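Local coordinates for protein putative transcriptional regulator (Streptomyces coelicolor, PDB 2ZB9) that probably binds regulatory DNA through a helix-turn-helix motif and controls transcription, as TetR-family regulators do, at residues 85-91 / 147-151; 98-102 / 170-175. One frame throughout, in Å; residues are numbered along the deposited sequence.

In the fold
Both interactions lie in the all-helical TetR-type C-terminal domain, their centres about 15 Å apart, and their segments alternate along the chain. Interaction 1 fastens the loop between helices 67-83 and 91-108 to helix 126-153; interaction 2 joins helix 91-108 to helix 163-179 deeper inside, about 10 Å from the centre of the chain against about 18 Å for interaction 1. They meet through Phe-85, whose CZ lies 3.4 Å from Trp-171 CZ2 and whose CE2 lies 3.5 Å from Gln-98 CG. Leu-148 CD2 also approaches Trp-171 CZ3, at 4.3 Å. Phe-85 thus joins the loop to the core contact, and at the far side of interaction 2 Tyr-175 meets His-176 of the second subunit.

Interaction 1: residues 85-91 / 147-151; sequences FPDTGDV and RLRHA
Arg-147 reaches from helix 126-153 into the loop 85-91, which leads into helix 91-108 of the TetR-type C-terminal domain, and each part of its side chain finds a different partner. CB and CG lie against the Phe-85 ring, with CG 3.7 Å from Phe-85 CD2. CG stands anti to the backbone N (chi1 176°) and the chain then bends at chi2, which carries CD past this ring to the Pro-86 carbonyl. There NE donates a hydrogen bond of 3.0 Å to Pro-86 O. The bond is bent, 142° at the hydrogen, and the oxygen sits somewhat out of the guanidinium plane, though the donor lies in the carbonyl plane. Asp-87 comes over one face instead: its OD2 lies over the guanidinium, 3.5 Å from Arg-147 NE, a salt bridge of charge alone, since none of the N-H groups points at it. NH1 lies under the same oxygen, 3.6 Å from Asp-87 OD2. At the tip, NH2 passes 3.5 Å from Val-91 CA and forms a salt bridge with Asp-94 on helix 91-108. Two carboxylates, Asp-87 and Asp-94, therefore share its charge.

The loop is also tied down at its far end. Asp-90 is the N-cap of helix 91-108, its OD1 accepting from the backbone N of Ala-93, while Gln-156 bonds to Gly-89 O and Val-91 N. Beyond the arginine, the methyl of Ala-151 packs against Val-91, CB to CG2 3.7 Å. One helical turn along from Arg-147, His-150 turns the edge of its ring to the Asp-87 carboxylate, CD2 to OD2 3.0 Å.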
loop_
_atom_site.group_PDB
_atom_site.type_symbol
_atom_site.label_atom_id
_atom_site.label_comp_id
_atom_site.label_asym_id
_atom_site.label_seq_id
_atom_site.Cartn_x
_atom_site.Cartn_y
_atom_site.Cartn_z
ATOM N N PHE A 85 -7.969 15.698 -11.201
ATOM C CA PHE A 85 -8.646 16.305 -10.059
ATOM C C PHE A 85 -9.584 17.455 -10.375
ATOM O O PHE A 85 -9.185 18.454 -10.973
ATOM C CB PHE A 85 -7.632 16.809 -9.019
ATOM C CG PHE A 85 -7.016 15.720 -8.194
ATOM C CD1 PHE A 85 -5.938 14.983 -8.678
ATOM C CD2 PHE A 85 -7.551 15.391 -6.951
ATOM C CE1 PHE A 85 -5.405 13.929 -7.941
ATOM C CE2 PHE A 85 -7.027 14.343 -6.212
ATOM C CZ PHE A 85 -5.946 13.607 -6.711
ATOM N N PRO A 86 -10.855 17.326 -9.980
ATOM C CA PRO A 86 -11.784 18.421 -10.251
ATOM C C PRO A 86 -11.292 19.546 -9.349
ATOM O O PRO A 86 -10.766 19.281 -8.269
ATOM C CB PRO A 86 -13.124 17.870 -9.765
ATOM C CG PRO A 86 -12.963 16.387 -9.882
ATOM C CD PRO A 86 -11.555 16.173 -9.390
ATOM N N ASP A 87 -11.443 20.789 -9.777
ATOM C CA ASP A 87 -11.002 21.908 -8.957
ATOM C C ASP A 87 -12.122 22.938 -9.000
ATOM O O ASP A 87 -11.999 23.985 -9.629
ATOM C CB ASP A 87 -9.695 22.483 -9.511
ATOM C CG ASP A 87 -8.938 23.310 -8.485
ATOM O OD1 ASP A 87 -7.851 23.828 -8.819
ATOM O OD2 ASP A 87 -9.425 23.443 -7.344
ATOM N N THR A 88 -13.215 22.615 -8.316
ATOM C CA THR A 88 -14.408 23.451 -8.274
ATOM C C THR A 88 -14.489 24.411 -7.091
ATOM O O THR A 88 -15.383 25.254 -7.039
ATOM C CB THR A 88 -15.664 22.570 -8.228
ATOM O OG1 THR A 88 -15.756 21.944 -6.941
ATOM C CG2 THR A 88 -15.587 21.484 -9.291
ATOM N N GLY A 89 -13.574 24.277 -6.137
ATOM C CA GLY A 89 -13.602 25.144 -4.974
ATOM C C GLY A 89 -14.229 24.461 -3.768
ATOM O O GLY A 89 -14.442 25.090 -2.736
ATOM N N ASP A 90 -14.542 23.175 -3.902
ATOM C CA ASP A 90 -15.127 22.397 -2.805
ATOM C C ASP A 90 -14.254 21.153 -2.653
ATOM O O ASP A 90 -14.478 20.144 -3.321
ATOM C CB ASP A 90 -16.566 21.983 -3.143
ATOM C CG ASP A 90 -17.257 21.243 -1.995
ATOM O OD1 ASP A 90 -16.580 20.497 -1.256
ATOM O OD2 ASP A 90 -18.487 21.393 -1.838
ATOM N N VAL A 91 -13.263 21.221 -1.770
ATOM C CA VAL A 91 -12.350 20.101 -1.590
ATOM C C VAL A 91 -13.017 18.783 -1.207
ATOM O O VAL A 91 -12.576 17.725 -1.639
ATOM C CB VAL A 91 -11.235 20.444 -0.565
ATOM C CG1 VAL A 91 -11.824 20.607 0.832
ATOM C CG2 VAL A 91 -10.162 19.363 -0.593
ATOM N N ARG A 147 -3.679 19.532 -5.667
ATOM C CA ARG A 147 -5.084 19.822 -5.415
ATOM C C ARG A 147 -5.257 20.160 -3.933
ATOM O O ARG A 147 -5.948 21.113 -3.579
ATOM C CB ARG A 147 -5.958 18.614 -5.768
ATOM C CG ARG A 147 -7.430 18.815 -5.431
ATOM C CD ARG A 147 -8.013 19.989 -6.219
ATOM N NE ARG A 147 -9.378 20.321 -5.820
ATOM C CZ ARG A 147 -9.692 21.177 -4.851
ATOM N NH1 ARG A 147 -8.740 21.799 -4.171
ATOM N NH2 ARG A 147 -10.965 21.422 -4.569
ATOM N N LEU A 148 -4.615 19.370 -3.077
ATOM C CA LEU A 148 -4.681 19.565 -1.628
ATOM C C LEU A 148 -4.101 20.912 -1.184
ATOM O O LEU A 148 -4.688 21.601 -0.346
ATOM C CB LEU A 148 -3.957 18.410 -0.923
ATOM C CG LEU A 148 -4.787 17.186 -0.506
ATOM C CD1 LEU A 148 -6.015 17.036 -1.377
ATOM C CD2 LEU A 148 -3.918 15.939 -0.557
ATOM N N ARG A 149 -2.952 21.288 -1.738
ATOM C CA ARG A 149 -2.351 22.570 -1.387
ATOM C C ARG A 149 -3.260 23.715 -1.826
ATOM O O ARG A 149 -3.336 24.750 -1.156
ATOM C CB ARG A 149 -0.976 22.749 -2.043
ATOM C CG ARG A 149 0.161 21.987 -1.378
ATOM C CD ARG A 149 1.502 22.613 -1.761
ATOM N NE ARG A 149 1.720 22.602 -3.207
ATOM C CZ ARG A 149 2.126 21.536 -3.893
ATOM N NH1 ARG A 149 2.368 20.394 -3.263
ATOM N NH2 ARG A 149 2.287 21.609 -5.210
ATOM N N HIS A 150 -3.942 23.539 -2.953
ATOM C CA HIS A 150 -4.844 24.578 -3.441
ATOM C C HIS A 150 -5.951 24.788 -2.410
ATOM O O HIS A 150 -6.280 25.917 -2.069
ATOM C CB HIS A 150 -5.440 24.192 -4.801
ATOM C CG HIS A 150 -6.252 25.280 -5.435
ATOM N ND1 HIS A 150 -5.808 26.582 -5.531
ATOM C CD2 HIS A 150 -7.473 25.257 -6.018
ATOM C CE1 HIS A 150 -6.720 27.314 -6.145
ATOM N NE2 HIS A 150 -7.740 26.533 -6.452
ATOM N N ALA A 151 -6.512 23.695 -1.904
ATOM C CA ALA A 151 -7.557 23.786 -0.889
ATOM C C ALA A 151 -6.988 24.478 0.346
ATOM O O ALA A 151 -7.662 25.292 0.975
ATOM C CB ALA A 151 -8.057 22.392 -0.523
#

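Interaction 2: residues 98-102 / 170-175; sequences QLRAF and LWGAVY
Trp-171 meets three side chains of segment 98-102. Its NE1 donates a hydrogen bond of 2.8 Å to Gln-98 OE1; the oxygen lies in the indole plane, but the donor is tilted out of the amide's carbonyl plane. Leu-99 lays CD1 over the indole face in a CH-pi contact, 3.7 Å from the centroid of the five-membered ring. The indole edge at CD1 points in turn at the face of Phe-102, a T-shaped pair with planes at 79°. Phe-102, its CG anti to the backbone N (chi1 177°), reaches from helix 91-108 toward helix 163-179 and presents its own edge to the face of Tyr-175, CZ to CZ 3.6 Å, while its CE2 touches Val-174 CG1.

Outside this shell, Leu-83 O takes a hydrogen bond from Gln-98 NE2 and so helps fix which end of the amide faces the indole. A leucine in place of Trp-171 would probably leave Gln-98 OE1 without its N-H donor and Phe-102 without the edge against its face. Tyr-175 also meets His-176 of the second subunit, their rings nearly parallel. The whole is a buried aromatic cluster between helices 91-108 and 163-179, whose segments here run in the same general direction at 24°, in the core of a TetR-type C-terminal domain.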
loop_
_atom_site.group_PDB
_atom_site.type_symbol
_atom_site.label_atom_id
_atom_site.label_comp_id
_atom_site.label_asym_id
_atom_site.label_seq_id
_atom_site.Cartn_x
_atom_site.Cartn_y
_atom_site.Cartn_z
ATOM N N GLN A 98 -12.929 12.355 -7.131
ATOM C CA GLN A 98 -11.684 11.763 -7.622
ATOM C C GLN A 98 -11.443 10.376 -7.026
ATOM O O GLN A 98 -11.053 9.459 -7.741
ATOM C CB GLN A 98 -10.501 12.691 -7.317
ATOM C CG GLN A 98 -9.232 12.438 -8.135
ATOM C CD GLN A 98 -8.507 11.168 -7.744
ATOM O OE1 GLN A 98 -8.628 10.695 -6.617
ATOM N NE2 GLN A 98 -7.722 10.621 -8.670
ATOM N N LEU A 99 -11.672 10.217 -5.725
ATOM C CA LEU A 99 -11.472 8.918 -5.080
ATOM C C LEU A 99 -12.430 7.871 -5.656
ATOM O O LEU A 99 -12.089 6.689 -5.732
ATOM C CB LEU A 99 -11.688 8.997 -3.559
ATOM C CG LEU A 99 -10.547 9.181 -2.546
ATOM C CD1 LEU A 99 -9.312 8.397 -2.991
ATOM C CD2 LEU A 99 -10.219 10.643 -2.393
ATOM N N ARG A 100 -13.630 8.296 -6.050
ATOM C CA ARG A 100 -14.598 7.356 -6.626
ATOM C C ARG A 100 -14.184 6.916 -8.026
ATOM O O ARG A 100 -14.328 5.748 -8.384
ATOM C CB ARG A 100 -16.001 7.966 -6.644
ATOM C CG ARG A 100 -16.690 7.867 -5.285
ATOM C CD ARG A 100 -17.912 8.768 -5.162
ATOM N NE ARG A 100 -18.445 8.677 -3.804
ATOM C CZ ARG A 100 -19.242 9.573 -3.231
ATOM N NH1 ARG A 100 -19.628 10.660 -3.889
ATOM N NH2 ARG A 100 -19.643 9.383 -1.980
ATOM N N ALA A 101 -13.665 7.845 -8.821
ATOM C CA ALA A 101 -13.207 7.493 -10.160
ATOM C C ALA A 101 -12.002 6.553 -9.991
ATOM O O ALA A 101 -11.840 5.580 -10.733
ATOM C CB ALA A 101 -12.812 8.755 -10.930
ATOM N N PHE A 102 -11.175 6.837 -8.987
ATOM C CA PHE A 102 -9.998 6.023 -8.697
ATOM C C PHE A 102 -10.427 4.613 -8.311
ATOM O O PHE A 102 -9.881 3.627 -8.800
ATOM C CB PHE A 102 -9.205 6.648 -7.547
ATOM C CG PHE A 102 -8.007 5.849 -7.128
ATOM C CD1 PHE A 102 -6.910 5.724 -7.971
ATOM C CD2 PHE A 102 -7.963 5.239 -5.876
ATOM C CE1 PHE A 102 -5.776 5.002 -7.570
ATOM C CE2 PHE A 102 -6.838 4.516 -5.466
ATOM C CZ PHE A 102 -5.745 4.400 -6.316
ATOM N N LEU A 170 -5.395 8.741 2.132
ATOM C CA LEU A 170 -6.514 8.629 1.205
ATOM C C LEU A 170 -6.196 7.504 0.225
ATOM O O LEU A 170 -6.598 6.365 0.424
ATOM C CB LEU A 170 -6.736 9.926 0.420
ATOM C CG LEU A 170 -7.519 11.095 1.020
ATOM C CD1 LEU A 170 -8.641 10.574 1.908
ATOM C CD2 LEU A 170 -6.594 11.982 1.798
ATOM N N TRP A 171 -5.453 7.832 -0.827
ATOM C CA TRP A 171 -5.076 6.849 -1.838
ATOM C C TRP A 171 -4.256 5.699 -1.243
ATOM O O TRP A 171 -4.477 4.535 -1.576
ATOM C CB TRP A 171 -4.302 7.558 -2.961
ATOM C CG TRP A 171 -5.155 8.594 -3.628
ATOM C CD1 TRP A 171 -6.096 8.377 -4.595
ATOM C CD2 TRP A 171 -5.276 9.977 -3.253
ATOM N NE1 TRP A 171 -6.802 9.529 -4.835
ATOM C CE2 TRP A 171 -6.327 10.523 -4.027
ATOM C CE3 TRP A 171 -4.607 10.797 -2.336
ATOM C CZ2 TRP A 171 -6.727 11.865 -3.906
ATOM C CZ3 TRP A 171 -5.003 12.132 -2.217
ATOM C CH2 TRP A 171 -6.058 12.649 -3.001
ATOM N N GLY A 172 -3.318 6.023 -0.360
ATOM C CA GLY A 172 -2.508 4.983 0.253
ATOM C C GLY A 172 -3.362 3.958 0.983
ATOM O O GLY A 172 -3.079 2.760 0.936
ATOM N N ALA A 173 -4.402 4.438 1.665
ATOM C CA ALA A 173 -5.332 3.577 2.404
ATOM C C ALA A 173 -6.049 2.632 1.448
ATOM O O ALA A 173 -6.297 1.474 1.780
ATOM C CB ALA A 173 -6.362 4.430 3.154
ATOM N N VAL A 174 -6.403 3.139 0.269
ATOM C CA VAL A 174 -7.082 2.330 -0.744
ATOM C C VAL A 174 -6.112 1.276 -1.284
ATOM O O VAL A 174 -6.452 0.094 -1.374
ATOM C CB VAL A 174 -7.564 3.196 -1.937
ATOM C CG1 VAL A 174 -8.263 2.312 -2.978
ATOM C CG2 VAL A 174 -8.502 4.290 -1.445
ATOM N N TYR A 175 -4.908 1.712 -1.652
ATOM C CA TYR A 175 -3.901 0.790 -2.160
ATOM C C TYR A 175 -3.681 -0.326 -1.147
ATOM O O TYR A 175 -3.580 -1.500 -1.507
ATOM C CB TYR A 175 -2.568 1.511 -2.389
ATOM C CG TYR A 175 -2.447 2.252 -3.707
ATOM C CD1 TYR A 175 -2.452 1.566 -4.917
ATOM C CD2 TYR A 175 -2.309 3.641 -3.737
ATOM C CE1 TYR A 175 -2.322 2.243 -6.133
ATOM C CE2 TYR A 175 -2.179 4.330 -4.947
ATOM C CZ TYR A 175 -2.188 3.622 -6.140
ATOM O OH TYR A 175 -2.076 4.293 -7.340
#